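Local coordinates for protein peptidase (Yersinia bercovieri, PDB 5NYW) that is of unknown function but, as a proteasome-related Ntn-hydrolase that assembles into a multimer, is probably a peptidase, at residues V4-S9 with R160-D165. Sequence-based numbering, arbitrary orientation.
Sequences VAMRLS and RVLSYD
In the Ntn-hydrolase fold, strand 2-7 leads toward Leu-8 and Ser-9, which meet Tyr-164 in the connection that follows helix 155-161. One backbone hydrogen bond ties the two segments: Ser-9 N-H donates to Tyr-164 O, 2.9 Å from N to O, with an N-H...O angle of 154°. With CG anti to the backbone N (chi1 -176°), the Tyr-164 ring lies against the Ser-9 backbone, Ser-9 N 3.8 Å above the ring plane over its centre and Ser-9 CB 3.6 Å from Tyr-164 CE2. A water donates to Leu-8 O and lies close to Tyr-164 OH. Arg-7 reaches out extended and brings NH2 to 3.5 Å from Tyr-164 CE1, the guanidinium tilted 40° from the ring; its NE is held by Leu-125 O. Leu-162, the first residue past the helix, sets CD2 3.7 Å from Met-6 CG and CD1 3.7 Å from Leu-8 CD2. Helix 168-185 packs on Met-6 and Leu-8 through Ala-171, Tyr-145 of strand 145-149 touches both Met-6 and Leu-162, and beyond the contact Arg-160 forms a salt bridge with Asp-180 of a neighbouring subunit.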
# COMPACT_ATOMS: atom_id res chain seq x y z
N VAL L 4 -10.51 -6.63 -42.46
CA VAL L 4 -9.14 -6.67 -42.95
C VAL L 4 -8.79 -5.31 -43.56
O VAL L 4 -9.63 -4.64 -44.15
CB VAL L 4 -8.91 -7.83 -43.99
CG1 VAL L 4 -9.87 -7.74 -45.19
CG2 VAL L 4 -7.44 -7.87 -44.46
N ALA L 5 -7.54 -4.91 -43.38
CA ALA L 5 -7.05 -3.68 -43.99
C ALA L 5 -5.68 -3.94 -44.56
O ALA L 5 -4.86 -4.61 -43.94
CB ALA L 5 -7.03 -2.55 -42.98
N MET L 6 -5.42 -3.40 -45.74
CA MET L 6 -4.17 -3.62 -46.45
C MET L 6 -3.51 -2.29 -46.81
O MET L 6 -4.17 -1.39 -47.33
CB MET L 6 -4.41 -4.44 -47.72
CG MET L 6 -5.07 -5.78 -47.50
SD MET L 6 -5.76 -6.48 -49.01
CE MET L 6 -6.24 -8.12 -48.47
N ARG L 7 -2.22 -2.17 -46.49
CA ARG L 7 -1.45 -1.00 -46.89
C ARG L 7 -0.44 -1.34 -47.98
O ARG L 7 0.53 -2.04 -47.73
CB ARG L 7 -0.71 -0.39 -45.70
CG ARG L 7 0.20 0.78 -46.04
CD ARG L 7 0.97 1.21 -44.80
NE ARG L 7 2.01 2.20 -45.08
CZ ARG L 7 3.30 1.91 -45.29
NH1 ARG L 7 4.15 2.88 -45.54
NH2 ARG L 7 3.72 0.65 -45.25
N LEU L 8 -0.67 -0.80 -49.17
CA LEU L 8 0.15 -1.08 -50.35
C LEU L 8 0.84 0.19 -50.79
O LEU L 8 0.58 1.26 -50.23
CB LEU L 8 -0.70 -1.63 -51.48
CG LEU L 8 -1.73 -2.65 -51.03
CD1 LEU L 8 -2.93 -2.56 -51.93
CD2 LEU L 8 -1.12 -4.04 -51.02
N SER L 9 1.74 0.08 -51.77
CA SER L 9 2.47 1.25 -52.26
C SER L 9 1.55 2.30 -52.88
O SER L 9 1.81 3.50 -52.78
CB SER L 9 3.55 0.82 -53.25
OG SER L 9 3.00 0.08 -54.32
N ARG L 160 -0.76 -15.85 -49.64
CA ARG L 160 -0.34 -16.41 -50.93
C ARG L 160 -0.16 -15.37 -52.03
O ARG L 160 0.75 -15.49 -52.85
CB ARG L 160 -1.36 -17.44 -51.43
CG ARG L 160 -1.30 -18.79 -50.76
CD ARG L 160 -2.31 -19.74 -51.40
NE ARG L 160 -2.37 -21.02 -50.71
CZ ARG L 160 -1.53 -22.03 -50.94
NH1 ARG L 160 -0.58 -21.91 -51.86
NH2 ARG L 160 -1.66 -23.17 -50.26
N VAL L 161 -1.01 -14.34 -52.04
CA VAL L 161 -1.06 -13.43 -53.18
C VAL L 161 -0.78 -11.96 -52.86
O VAL L 161 -0.40 -11.20 -53.75
CB VAL L 161 -2.42 -13.53 -53.89
CG1 VAL L 161 -2.78 -14.97 -54.17
CG2 VAL L 161 -3.50 -12.90 -53.07
N LEU L 162 -0.91 -11.54 -51.60
CA LEU L 162 -0.72 -10.12 -51.29
C LEU L 162 0.72 -9.83 -50.91
O LEU L 162 1.35 -10.59 -50.16
CB LEU L 162 -1.66 -9.66 -50.15
CG LEU L 162 -1.71 -8.13 -49.91
CD1 LEU L 162 -2.60 -7.41 -50.93
CD2 LEU L 162 -2.13 -7.74 -48.50
N SER L 163 1.25 -8.75 -51.47
CA SER L 163 2.54 -8.18 -51.09
C SER L 163 2.40 -6.67 -51.18
O SER L 163 1.41 -6.17 -51.73
CB SER L 163 3.68 -8.69 -51.99
OG SER L 163 3.46 -8.35 -53.34
N TYR L 164 3.37 -5.93 -50.66
CA TYR L 164 3.30 -4.46 -50.62
C TYR L 164 3.05 -3.84 -52.00
O TYR L 164 2.45 -2.76 -52.11
CB TYR L 164 4.59 -3.90 -50.00
CG TYR L 164 4.63 -2.39 -49.80
CD1 TYR L 164 3.86 -1.78 -48.82
CD2 TYR L 164 5.48 -1.58 -50.58
CE1 TYR L 164 3.92 -0.40 -48.62
CE2 TYR L 164 5.53 -0.20 -50.39
CZ TYR L 164 4.75 0.38 -49.41
OH TYR L 164 4.79 1.75 -49.20
N ASP L 165 3.49 -4.52 -53.05
CA ASP L 165 3.42 -3.98 -54.40
C ASP L 165 2.20 -4.43 -55.20
O ASP L 165 2.05 -4.05 -56.36
CB ASP L 165 4.69 -4.35 -55.17
CG ASP L 165 5.90 -3.61 -54.67
OD1 ASP L 165 5.83 -2.37 -54.51
OD2 ASP L 165 6.93 -4.27 -54.41
O HOH W 1 2.52 2.78 -48.68